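PDB 6F2P: paenibacillus xanthan lyase from Paenibacillus, which catalyses, as a xanthan lyase, the eliminative cleavage of xanthan, probably releasing the terminal mannosyl residues of its side chains. Local coordinates for residues P816-D820 and S900-D904; K919-G925 and Y937-G941; Q929-Y933 and M967-H971; G944-K948 and R1021-G1027; S949-N955 and S1014-I1020. All blocks are in the same frame, centred on the assembly; numbering follows the deposited sequence. Where two conformers were deposited one is given.

Contact 1 of 5, residues P816-D820 and S900-D904; sequences PGTYD and STGID
Two hydrogen bonds with defined geometry join T818 to D904 and T901. The first runs from T818 N to D904 OD1 at 3.1 Å; its N-H...O angle of 177° makes it straight, and it arrives on the syn lone pair of the carboxylate. D904 OD2 takes only a weak, bent share of the same N-H. In the second, the hydroxyl OG1 of T901 donates to T818 O at 3.2 Å from above the carbonyl plane, 45° out of it. Both ends of the T818 backbone are therefore held from the same segment. A leucine in place of D904 would probably leave the T818 N-H without its acceptor and the strand end less firmly tied to the helix.

These bonds lie where an antiparallel sheet gives way to a short helix. Strand 817-826 pairs with strand 891-900, and T901 then takes the N-cap position of helix 902-905, with D904 N returning to T901 O. The helix leads on to strand 907-910, which belongs to a different sheet.

The remaining contacts are van der Waals. With OG1 between the backbone N and the carbonyl carbon (chi1 70°), T901 CG2 is turned toward D820 CB, 3.9 Å away. I903 CG2 approaches T818 OG1 at 4.0 Å, a hydroxyl already bonded to S866 of strand 857-867. The Y819 ring presents its edge, CD1 lying 4.0 Å from S900 N, while its OH bonds to Q815 O.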
# COMPACT_ATOMS: atom_id res chain seq x y z
N PRO A 816 12.67 -27.20 8.75
CA PRO A 816 11.59 -28.17 8.61
C PRO A 816 11.86 -29.40 9.47
O PRO A 816 13.01 -29.79 9.61
CB PRO A 816 11.64 -28.54 7.12
CG PRO A 816 13.02 -28.20 6.69
CD PRO A 816 13.42 -27.01 7.49
N GLY A 817 10.81 -29.97 10.04
CA GLY A 817 10.94 -31.19 10.82
C GLY A 817 9.68 -31.44 11.61
O GLY A 817 8.73 -30.66 11.57
N THR A 818 9.65 -32.56 12.33
CA THR A 818 8.58 -32.83 13.27
C THR A 818 9.04 -32.50 14.68
O THR A 818 9.94 -33.13 15.22
CB THR A 818 8.14 -34.30 13.20
OG1 THR A 818 7.56 -34.56 11.92
CG2 THR A 818 7.12 -34.61 14.29
N TYR A 819 8.42 -31.49 15.29
CA TYR A 819 8.84 -31.04 16.60
C TYR A 819 7.77 -31.27 17.66
O TYR A 819 6.57 -31.14 17.41
CB TYR A 819 9.24 -29.56 16.57
CG TYR A 819 10.35 -29.23 15.60
CD1 TYR A 819 11.68 -29.44 15.94
CD2 TYR A 819 10.07 -28.73 14.34
CE1 TYR A 819 12.70 -29.15 15.05
CE2 TYR A 819 11.08 -28.43 13.45
CZ TYR A 819 12.39 -28.64 13.80
OH TYR A 819 13.39 -28.34 12.91
N ASP A 820 8.24 -31.63 18.85
CA ASP A 820 7.38 -31.69 20.02
C ASP A 820 7.22 -30.24 20.52
O ASP A 820 8.21 -29.55 20.75
CB ASP A 820 8.06 -32.57 21.07
CG ASP A 820 7.11 -33.04 22.14
OD1 ASP A 820 5.89 -33.01 21.91
OD2 ASP A 820 7.60 -33.46 23.21
N SER A 900 13.22 -31.46 18.99
CA SER A 900 13.23 -32.49 17.96
C SER A 900 12.73 -33.82 18.51
O SER A 900 12.72 -34.04 19.72
CB SER A 900 14.62 -32.66 17.34
OG SER A 900 15.59 -32.88 18.35
N THR A 901 12.29 -34.70 17.61
CA THR A 901 11.76 -35.99 18.03
C THR A 901 12.50 -37.10 17.30
O THR A 901 13.29 -36.83 16.40
CB THR A 901 10.24 -36.10 17.73
OG1 THR A 901 10.03 -36.18 16.32
CG2 THR A 901 9.48 -34.90 18.30
N GLY A 902 12.24 -38.35 17.69
CA GLY A 902 12.85 -39.50 17.04
C GLY A 902 12.64 -39.54 15.53
O GLY A 902 13.53 -39.96 14.79
N ILE A 903 11.47 -39.09 15.08
CA ILE A 903 11.12 -39.05 13.66
C ILE A 903 12.25 -38.42 12.82
O ILE A 903 12.55 -38.89 11.72
CB ILE A 903 9.77 -38.29 13.42
CG1 ILE A 903 8.58 -39.11 13.93
CG2 ILE A 903 9.55 -37.98 11.95
CD1 ILE A 903 8.30 -38.98 15.42
N ASP A 904 12.88 -37.38 13.37
CA ASP A 904 13.91 -36.63 12.65
C ASP A 904 15.30 -37.25 12.78
O ASP A 904 16.10 -37.18 11.85
CB ASP A 904 13.99 -35.19 13.16
CG ASP A 904 12.67 -34.45 13.06
OD1 ASP A 904 12.01 -34.55 11.99
OD2 ASP A 904 12.31 -33.76 14.04

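Contact 2 of 5, residues K919-G925 and Y937-G941; sequences KVGTWTG and YIHDG
T924 and H939 satisfy each other's backbone. T924 N donates to H939 O at 2.8 Å with an N-H...O angle of 165°. The return bond, H939 N to T924 O at 2.9 Å, is more bent. T924 O also receives the CA-H of I938, and Y937 O that of G925.

The H939 side chain has CG between the backbone N and the carbonyl carbon (chi1 65°), which lays one face of the imidazole over T924 O; its CE1 lies 3.6 Å from T924 CG2. This is the antiparallel beta hairpin of strands 924-926 and 937-939 in the golvesin-type domain, and the backbone of I938 passes the pairing on to A1031 of strand 1030-1039.

Before the hairpin, W923 NE1 donates to V920 O at 3.0 Å, with the acceptor near the indole plane. D940 CB lies over the other ring of that indole, a CH-pi contact 4.0 Å from the six-membered centroid and 19° off the normal. The D940 carboxylate is occupied on both oxygens, OD2 by a salt bridge to K945 and OD1 by V1029 N. Were the indole of W923 cut back to an alanine here, V920 O would probably lose its donor and a gap would be likely to open between D940 and V950. K919 and I938 meet tip to tip, NZ to CD1, at 3.5 Å.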
# COMPACT_ATOMS: atom_id res chain seq x y z
N LYS A 919 30.56 -53.98 2.18
CA LYS A 919 31.00 -55.29 2.66
C LYS A 919 32.45 -55.57 2.29
O LYS A 919 33.04 -54.88 1.45
CB LYS A 919 30.10 -56.40 2.11
CG LYS A 919 28.61 -56.16 2.32
CD LYS A 919 27.77 -57.32 1.80
CE LYS A 919 26.29 -56.93 1.72
NZ LYS A 919 25.41 -58.06 1.30
N VAL A 920 33.02 -56.57 2.94
CA VAL A 920 34.32 -57.12 2.56
C VAL A 920 34.20 -58.64 2.66
O VAL A 920 33.75 -59.16 3.69
CB VAL A 920 35.47 -56.59 3.45
CG1 VAL A 920 36.68 -57.50 3.37
CG2 VAL A 920 35.84 -55.16 3.06
N GLY A 921 34.55 -59.33 1.59
CA GLY A 921 34.36 -60.77 1.52
C GLY A 921 32.98 -61.18 1.03
O GLY A 921 32.12 -60.34 0.75
N THR A 922 32.76 -62.48 0.95
CA THR A 922 31.54 -63.02 0.36
C THR A 922 30.51 -63.38 1.43
O THR A 922 30.72 -64.30 2.22
CB THR A 922 31.86 -64.26 -0.50
OG1 THR A 922 32.97 -63.96 -1.36
CG2 THR A 922 30.65 -64.66 -1.34
N TRP A 923 29.40 -62.65 1.43
CA TRP A 923 28.32 -62.88 2.39
C TRP A 923 27.07 -63.44 1.69
O TRP A 923 26.78 -63.09 0.55
CB TRP A 923 27.98 -61.58 3.14
CG TRP A 923 29.12 -61.07 3.99
CD1 TRP A 923 30.24 -60.42 3.55
CD2 TRP A 923 29.25 -61.17 5.42
NE1 TRP A 923 31.06 -60.11 4.61
CE2 TRP A 923 30.47 -60.56 5.77
CE3 TRP A 923 28.45 -61.71 6.43
CZ2 TRP A 923 30.91 -60.48 7.09
CZ3 TRP A 923 28.89 -61.63 7.74
CH2 TRP A 923 30.11 -61.02 8.06
N THR A 924 26.34 -64.31 2.39
CA THR A 924 25.21 -65.04 1.80
C THR A 924 23.88 -64.71 2.49
O THR A 924 23.77 -64.82 3.71
CB THR A 924 25.48 -66.56 1.87
OG1 THR A 924 26.44 -66.93 0.87
CG2 THR A 924 24.19 -67.36 1.66
N GLY A 925 22.87 -64.31 1.71
CA GLY A 925 21.58 -63.91 2.26
C GLY A 925 20.50 -64.98 2.26
O GLY A 925 20.54 -65.90 1.43
N TYR A 937 18.67 -61.33 5.77
CA TYR A 937 19.90 -60.99 6.49
C TYR A 937 21.04 -61.69 5.76
O TYR A 937 20.80 -62.47 4.85
CB TYR A 937 19.83 -61.46 7.94
CG TYR A 937 19.33 -62.87 8.13
CD1 TYR A 937 20.20 -63.95 8.05
CD2 TYR A 937 17.99 -63.12 8.39
CE1 TYR A 937 19.74 -65.25 8.22
CE2 TYR A 937 17.53 -64.41 8.57
CZ TYR A 937 18.40 -65.47 8.48
OH TYR A 937 17.93 -66.76 8.66
N ILE A 938 22.28 -61.41 6.15
CA ILE A 938 23.41 -62.07 5.50
C ILE A 938 24.31 -62.80 6.50
O ILE A 938 24.26 -62.54 7.70
CB ILE A 938 24.23 -61.08 4.64
CG1 ILE A 938 24.68 -59.87 5.47
CG2 ILE A 938 23.41 -60.61 3.46
CD1 ILE A 938 25.57 -58.92 4.70
N HIS A 939 25.11 -63.75 6.01
CA HIS A 939 26.03 -64.50 6.86
C HIS A 939 27.33 -64.88 6.15
O HIS A 939 27.38 -64.93 4.92
CB HIS A 939 25.34 -65.72 7.50
CG HIS A 939 24.90 -66.76 6.53
ND1 HIS A 939 25.78 -67.51 5.77
CD2 HIS A 939 23.66 -67.21 6.21
CE1 HIS A 939 25.11 -68.35 5.02
NE2 HIS A 939 23.82 -68.20 5.26
N ASP A 940 28.37 -65.15 6.94
CA ASP A 940 29.71 -65.40 6.41
C ASP A 940 29.94 -66.86 6.02
O ASP A 940 31.00 -67.21 5.48
CB ASP A 940 30.79 -64.93 7.40
CG ASP A 940 30.85 -65.79 8.66
OD1 ASP A 940 29.79 -66.29 9.11
OD2 ASP A 940 31.97 -65.97 9.19
N GLY A 941 28.96 -67.71 6.31
CA GLY A 941 29.04 -69.11 5.96
C GLY A 941 30.04 -69.86 6.80
O GLY A 941 30.61 -70.86 6.36

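Contact 3 of 5, residues Q929-Y933 and M967-H971. With CA (calcium ion), chain G.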
# COMPACT_ATOMS: atom_id res chain seq x y z
N GLN A 929 14.74 -67.55 8.82
CA GLN A 929 14.52 -67.48 10.27
C GLN A 929 13.35 -66.57 10.71
O GLN A 929 12.68 -66.87 11.70
CB GLN A 929 15.81 -67.08 11.00
CG GLN A 929 16.71 -68.26 11.43
CD GLN A 929 16.59 -68.57 12.92
OE1 GLN A 929 16.78 -69.71 13.35
NE2 GLN A 929 16.27 -67.55 13.71
N THR A 930 13.11 -65.50 9.95
CA THR A 930 12.22 -64.39 10.35
C THR A 930 12.60 -63.78 11.69
O THR A 930 11.74 -63.35 12.47
CB THR A 930 10.70 -64.75 10.37
OG1 THR A 930 10.42 -65.60 11.49
CG2 THR A 930 10.28 -65.43 9.08
N ASP A 931 13.91 -63.73 11.95
CA ASP A 931 14.47 -63.05 13.11
C ASP A 931 14.71 -61.60 12.73
O ASP A 931 15.52 -60.90 13.33
CB ASP A 931 15.74 -63.71 13.60
CG ASP A 931 15.52 -64.54 14.85
OD1 ASP A 931 14.48 -64.35 15.52
OD2 ASP A 931 16.39 -65.38 15.16
N ARG A 932 14.03 -61.19 11.67
CA ARG A 932 13.61 -59.80 11.44
C ARG A 932 14.58 -58.87 10.72
O ARG A 932 15.54 -59.29 10.06
CB ARG A 932 13.09 -59.16 12.73
CG ARG A 932 12.03 -59.97 13.48
CD ARG A 932 10.64 -59.39 13.34
NE ARG A 932 10.61 -57.98 13.70
CZ ARG A 932 10.27 -57.01 12.86
NH1 ARG A 932 9.93 -57.31 11.61
NH2 ARG A 932 10.26 -55.75 13.27
N TYR A 933 14.29 -57.58 10.89
CA TYR A 933 14.72 -56.49 10.02
C TYR A 933 14.95 -56.69 8.53
O TYR A 933 15.97 -57.23 8.09
CB TYR A 933 15.68 -55.49 10.67
CG TYR A 933 15.17 -54.10 10.37
CD1 TYR A 933 14.23 -53.48 11.19
CD2 TYR A 933 15.56 -53.44 9.21
CE1 TYR A 933 13.73 -52.22 10.89
CE2 TYR A 933 15.07 -52.20 8.90
CZ TYR A 933 14.16 -51.58 9.74
OH TYR A 933 13.69 -50.33 9.41
N MET A 967 20.20 -55.66 15.57
CA MET A 967 19.33 -56.83 15.49
C MET A 967 20.01 -57.87 14.63
O MET A 967 20.80 -57.53 13.75
CB MET A 967 17.99 -56.43 14.89
CG MET A 967 16.98 -57.56 14.80
SD MET A 967 15.40 -56.92 14.23
CE MET A 967 15.01 -55.78 15.56
N TRP A 968 19.72 -59.14 14.88
CA TRP A 968 20.28 -60.23 14.09
C TRP A 968 19.40 -61.48 14.14
O TRP A 968 18.44 -61.54 14.92
CB TRP A 968 21.71 -60.56 14.54
CG TRP A 968 21.81 -60.85 16.02
CD1 TRP A 968 21.30 -61.93 16.68
CD2 TRP A 968 22.47 -60.04 17.00
NE1 TRP A 968 21.60 -61.85 18.02
CE2 TRP A 968 22.32 -60.70 18.24
CE3 TRP A 968 23.18 -58.84 16.96
CZ2 TRP A 968 22.85 -60.19 19.43
CZ3 TRP A 968 23.70 -58.33 18.14
CH2 TRP A 968 23.53 -59.01 19.36
N ALA A 969 19.74 -62.46 13.32
CA ALA A 969 19.04 -63.74 13.28
C ALA A 969 19.69 -64.81 14.18
O ALA A 969 20.74 -65.35 13.86
CB ALA A 969 18.94 -64.24 11.84
N ALA A 970 19.04 -65.11 15.30
CA ALA A 970 19.62 -66.00 16.30
C ALA A 970 19.28 -67.47 16.04
O ALA A 970 18.22 -67.78 15.49
CB ALA A 970 19.17 -65.60 17.71
N HIS A 971 20.18 -68.37 16.44
CA HIS A 971 19.90 -69.80 16.33
C HIS A 971 20.69 -70.65 17.33
O HIS A 971 20.50 -70.52 18.54
CB HIS A 971 20.13 -70.31 14.90
CG HIS A 971 19.29 -71.49 14.54
ND1 HIS A 971 19.54 -72.28 13.43
CD2 HIS A 971 18.18 -72.01 15.13
CE1 HIS A 971 18.63 -73.24 13.36
NE2 HIS A 971 17.80 -73.10 14.38
CA CA G . 17.98 -57.22 6.90
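D931 packs closely against A969 and A970, where the two segments run antiparallel, their end-to-end directions 176° apart. D931 CB rests 3.7 Å from A969 CB, methylene on methyl. Its carboxylate reaches past that methyl to the next peptide, and A970 N donates to D931 OD2 at 2.7 Å. The bond is bent, with an N-H...O angle of 131°, and meets the oxygen on its anti side, 35° out of the carboxylate plane. Q929 also belongs to this close part, its side chain lying along A970 with NE2 2.7 Å from A970 O.

A second packed patch forms around M967. CG lies anti to the backbone N (chi1 -178°) and SD continues the extended line, which brings the sulfur 3.8 Å from Y933 CB.

The looser side is at H971, which is exposed. Here OE1 of Q929 stands over one face of the imidazole, offset toward the rim, the amide and ring planes being steeply inclined to each other.

Beyond M967, the backbone O of Y933 binds a calcium ion at 2.3 Å, which fixes this residue to D910, N911, D936 and D1032. The packing of D931 on A969 and A970, and of Y933 on M967, ties the loop between strands 924-926 and 937-939 to the end of strand 960-967. M967 pairs through its backbone with A1033 of strand 1030-1039, while Q929 and A969 both pack on Y937 of strand 937-939.

Contact 4 of 5, residues G944-K948 and R1021-G1027. With CA (calcium ion), chain H.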
# COMPACT_ATOMS: atom_id res chain seq x y z
N GLY A 944 36.25 -68.32 6.12
CA GLY A 944 37.02 -67.13 5.80
C GLY A 944 37.12 -66.20 7.01
O GLY A 944 36.88 -65.00 6.90
N LYS A 945 37.49 -66.77 8.16
CA LYS A 945 37.53 -66.02 9.42
C LYS A 945 38.59 -64.92 9.42
O LYS A 945 39.71 -65.11 8.95
CB LYS A 945 37.75 -66.97 10.60
CG LYS A 945 36.61 -67.96 10.82
CD LYS A 945 35.27 -67.26 10.80
CE LYS A 945 34.13 -68.22 11.07
NZ LYS A 945 32.82 -67.51 11.15
N GLY A 946 38.22 -63.76 9.97
CA GLY A 946 39.14 -62.64 10.08
C GLY A 946 39.41 -61.94 8.76
O GLY A 946 40.30 -61.08 8.68
N THR A 947 38.65 -62.29 7.73
CA THR A 947 38.83 -61.73 6.40
C THR A 947 37.62 -60.90 6.03
O THR A 947 37.73 -59.94 5.27
CB THR A 947 38.96 -62.84 5.34
OG1 THR A 947 39.47 -64.03 5.95
CG2 THR A 947 39.89 -62.40 4.21
N LYS A 948 36.47 -61.27 6.59
CA LYS A 948 35.19 -60.67 6.23
C LYS A 948 34.81 -59.52 7.16
O LYS A 948 35.27 -59.44 8.30
CB LYS A 948 34.09 -61.74 6.25
CG LYS A 948 34.47 -63.08 5.64
CD LYS A 948 33.94 -63.22 4.23
CE LYS A 948 33.91 -64.68 3.80
NZ LYS A 948 32.93 -65.48 4.61
N ARG A 1021 33.01 -57.74 12.44
CA ARG A 1021 34.17 -58.50 12.00
C ARG A 1021 33.94 -59.98 12.28
O ARG A 1021 33.00 -60.35 12.97
CB ARG A 1021 35.44 -58.02 12.72
CG ARG A 1021 36.07 -56.74 12.15
CD ARG A 1021 36.76 -55.92 13.25
NE ARG A 1021 37.41 -56.78 14.24
CZ ARG A 1021 37.41 -56.56 15.56
NH1 ARG A 1021 36.79 -55.50 16.06
NH2 ARG A 1021 38.02 -57.40 16.38
N THR A 1022 34.80 -60.83 11.72
CA THR A 1022 34.62 -62.28 11.86
C THR A 1022 35.81 -62.99 12.51
O THR A 1022 35.83 -64.22 12.61
CB THR A 1022 34.31 -62.94 10.49
OG1 THR A 1022 35.39 -62.68 9.58
CG2 THR A 1022 33.00 -62.39 9.92
N ASP A 1023 36.79 -62.20 12.97
CA ASP A 1023 38.01 -62.73 13.58
C ASP A 1023 37.71 -63.65 14.76
O ASP A 1023 36.98 -63.28 15.68
CB ASP A 1023 38.92 -61.59 14.04
CG ASP A 1023 39.21 -60.58 12.94
OD1 ASP A 1023 38.36 -59.69 12.71
OD2 ASP A 1023 40.28 -60.66 12.31
N ALA A 1024 38.26 -64.86 14.70
CA ALA A 1024 38.19 -65.83 15.81
C ALA A 1024 36.79 -66.29 16.20
O ALA A 1024 36.59 -66.83 17.29
CB ALA A 1024 38.94 -65.29 17.04
N THR A 1025 35.82 -66.10 15.31
CA THR A 1025 34.43 -66.46 15.62
C THR A 1025 34.21 -67.98 15.60
O THR A 1025 34.68 -68.68 14.69
CB THR A 1025 33.42 -65.74 14.69
OG1 THR A 1025 33.94 -65.68 13.36
CG2 THR A 1025 33.18 -64.33 15.19
N ASN A 1026 33.50 -68.47 16.61
CA ASN A 1026 33.31 -69.90 16.80
C ASN A 1026 32.06 -70.48 16.13
O ASN A 1026 31.66 -71.62 16.40
CB ASN A 1026 33.34 -70.25 18.30
CG ASN A 1026 32.24 -69.57 19.09
OD1 ASN A 1026 31.11 -69.42 18.62
ND2 ASN A 1026 32.57 -69.16 20.31
N GLY A 1027 31.45 -69.69 15.25
CA GLY A 1027 30.26 -70.11 14.53
C GLY A 1027 29.89 -69.14 13.42
O GLY A 1027 30.72 -68.34 12.97
CA CA H . 41.90 -59.58 10.11
O HOH W 1 39.40 -58.47 10.06
O HOH W 2 41.51 -57.47 11.70
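A polar loop-to-loop contact, centred on T1022 and D1023 against K945 and G946, joins two loops at one end of the golvesin-type domain and carries a calcium ion. The 944-948 loop leads into strand 949-952, and the 1021-1027 loop follows strand 1017-1021.

T1022 supplies the central acceptor. Its OG1 sits between the backbone N and the carbonyl carbon (chi1 59°) and accepts from G946 N at 3.1 Å; K948 N adds a weak bond to the same oxygen. The other branch, CG2, packs on K948 CB, with 3.9 Å between T1022 CG2 and K948 CB.

K945 bends at chi2 (-48°) and then runs extended across T1025 at about a right angle. Its ammonium donates to G1027 O, NZ to O 2.9 Å, and to T1025 OG1, NZ to OG1 3.1 Å. D940 gives the ammonium a third partner, which probably helps to balance its charge.

The loop it grips is a type II beta turn from T1022 to T1025, closed by the backbone bond from T1025 N to T1022 O; T1025 OG1 is also directed at that oxygen.

At the calcium site, G946 O binds the ion at 2.6 Å, and two waters lie around it as further ligands. D1023 OD2 stands 2.9 Å from the calcium, and the waters donate to the D1023 carboxylate, the second of them weakly. R1021 NE approaches D1023 OD1 in a long salt bridge at 3.4 Å, edge-on in the guanidinium plane; its NH1 has D981 as a further partner.

Contact 5 of 5, residues S949-N955 and S1014-I1020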
# COMPACT_ATOMS: atom_id res chain seq x y z
N SER A 949 33.95 -58.63 6.65
CA SER A 949 33.40 -57.52 7.44
C SER A 949 32.19 -56.86 6.77
O SER A 949 32.10 -56.79 5.54
CB SER A 949 34.48 -56.47 7.76
OG SER A 949 34.84 -55.74 6.60
N VAL A 950 31.26 -56.40 7.60
CA VAL A 950 30.11 -55.62 7.13
C VAL A 950 30.06 -54.31 7.91
O VAL A 950 29.93 -54.32 9.13
CB VAL A 950 28.78 -56.39 7.34
CG1 VAL A 950 27.59 -55.52 6.96
CG2 VAL A 950 28.77 -57.67 6.52
N THR A 951 30.17 -53.18 7.21
CA THR A 951 30.25 -51.87 7.86
C THR A 951 29.01 -50.98 7.64
O THR A 951 28.81 -50.45 6.55
CB THR A 951 31.51 -51.08 7.42
OG1 THR A 951 32.68 -51.82 7.77
CG2 THR A 951 31.56 -49.72 8.09
N PHE A 952 28.20 -50.82 8.68
CA PHE A 952 27.03 -49.94 8.64
C PHE A 952 27.43 -48.49 8.92
O PHE A 952 27.76 -48.15 10.05
CB PHE A 952 25.99 -50.36 9.68
CG PHE A 952 25.48 -51.77 9.52
CD1 PHE A 952 26.12 -52.83 10.14
CD2 PHE A 952 24.34 -52.03 8.78
CE1 PHE A 952 25.64 -54.13 10.01
CE2 PHE A 952 23.85 -53.33 8.65
CZ PHE A 952 24.51 -54.38 9.27
N THR A 953 27.39 -47.64 7.90
CA THR A 953 27.67 -46.22 8.10
C THR A 953 26.39 -45.39 8.02
O THR A 953 25.90 -45.10 6.93
CB THR A 953 28.69 -45.68 7.06
OG1 THR A 953 29.86 -46.51 7.06
CG2 THR A 953 29.09 -44.24 7.38
N PRO A 954 25.83 -45.00 9.18
CA PRO A 954 24.61 -44.20 9.23
C PRO A 954 24.87 -42.73 8.91
O PRO A 954 26.00 -42.25 9.06
CB PRO A 954 24.17 -44.32 10.69
CG PRO A 954 25.45 -44.48 11.43
CD PRO A 954 26.32 -45.33 10.53
N ASN A 955 23.83 -42.04 8.46
CA ASN A 955 23.90 -40.60 8.25
C ASN A 955 23.29 -39.89 9.46
O ASN A 955 22.06 -39.81 9.60
CB ASN A 955 23.15 -40.21 6.98
CG ASN A 955 23.48 -38.81 6.51
OD1 ASN A 955 23.99 -37.98 7.28
ND2 ASN A 955 23.19 -38.52 5.25
N SER A 1014 28.85 -38.70 8.20
CA SER A 1014 29.12 -40.12 8.02
C SER A 1014 30.53 -40.53 8.47
O SER A 1014 31.15 -41.42 7.88
CB SER A 1014 28.90 -40.54 6.57
OG SER A 1014 27.53 -40.45 6.21
N THR A 1015 31.02 -39.88 9.53
CA THR A 1015 32.34 -40.18 10.08
C THR A 1015 32.27 -41.26 11.16
O THR A 1015 33.26 -41.57 11.82
CB THR A 1015 32.98 -38.93 10.70
OG1 THR A 1015 31.94 -38.05 11.16
CG2 THR A 1015 33.83 -38.21 9.66
N GLY A 1016 31.08 -41.81 11.34
CA GLY A 1016 30.88 -42.87 12.31
C GLY A 1016 30.50 -44.15 11.61
O GLY A 1016 29.84 -44.12 10.57
N ALA A 1017 30.93 -45.28 12.16
CA ALA A 1017 30.64 -46.57 11.56
C ALA A 1017 30.41 -47.65 12.60
O ALA A 1017 30.85 -47.54 13.75
CB ALA A 1017 31.76 -46.98 10.62
N ILE A 1018 29.69 -48.68 12.20
CA ILE A 1018 29.44 -49.83 13.05
C ILE A 1018 29.77 -51.07 12.25
O ILE A 1018 28.97 -51.49 11.41
CB ILE A 1018 27.97 -49.86 13.51
CG1 ILE A 1018 27.63 -48.56 14.23
CG2 ILE A 1018 27.72 -51.06 14.41
CD1 ILE A 1018 26.15 -48.37 14.44
N LYS A 1019 30.95 -51.63 12.50
CA LYS A 1019 31.46 -52.76 11.72
C LYS A 1019 31.31 -54.09 12.45
O LYS A 1019 31.49 -54.18 13.66
CB LYS A 1019 32.94 -52.53 11.35
CG LYS A 1019 33.53 -53.63 10.48
CD LYS A 1019 35.05 -53.56 10.39
CE LYS A 1019 35.53 -52.38 9.56
NZ LYS A 1019 37.01 -52.43 9.35
N ILE A 1020 30.97 -55.13 11.69
CA ILE A 1020 30.94 -56.49 12.20
C ILE A 1020 32.10 -57.26 11.59
O ILE A 1020 32.18 -57.40 10.38
CB ILE A 1020 29.62 -57.18 11.85
CG1 ILE A 1020 28.45 -56.52 12.59
CG2 ILE A 1020 29.68 -58.66 12.18
CD1 ILE A 1020 27.09 -57.02 12.17
O HOH W 3 28.26 -41.67 11.05
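V950 and F952 pair with I1020 and I1018 in the antiparallel sheet of a beta-sandwich, the golvesin-type domain. The strand axes approach to 4.5 Å and their directions differ by 161°. Two hydrogen-bonded pairs flank the non-hydrogen-bonded pair T951-K1019. V950 N reaches I1020 O at 3.1 Å, and I1020 N returns to V950 O. F952 N donates to I1018 O at 2.9 Å, and I1018 N answers to F952 O.

Side chains separate onto two faces. On one, F952 has CG anti to the carbonyl carbon (chi1 -59°), and its ring meets I1020 by the edge, CE1 to CD1 at 3.9 Å, with I1018 O also near the ring plane. On the other, the T951 methyl CG2 lies 3.7 Å from A1017 CB, while the K1019 chain crosses obliquely past T951 OG1, CG coming within 3.4 Å of that hydroxyl.

Around this first shell stand the next strands. The backbone of T951 bonds to T918 of strand 917-920, and that of K1019 to D981 of strand 978-984, so both strands are interior to the sheet. F952 packs on V1034 and V909, and I1018 on V964 and L1036, residues of the facing sheet.

Past the paired strands the contact continues, T953 CG2 packing on the backbone oxygens of S1014 and G1016. One water links the segments there: G1016 N donates to it at 2.8 Å, and it lies 3.1 Å from P954 O.

Followed from the N terminus, contact 1 closes first, joining 816-820 to 900-904 across a long span of strands at the end of one sheet; it is complete before the others begin. The remaining four lie in the golvesin-type domain. Contact 2 closes a short hairpin loop, and contact 3 starts within that loop and ends at 967-971, so the two cross. Contact 3 likewise crosses contacts 4 and 5, whose first segments lie between its own. Contact 5 falls within the span of contact 4, adjoining it at both ends. Y937 packs against contact 3, contacts 2 and 4 touch, and strand 917-920 pairs with strand 949-952, tying the 919-925 segment of contact 2 to contact 5.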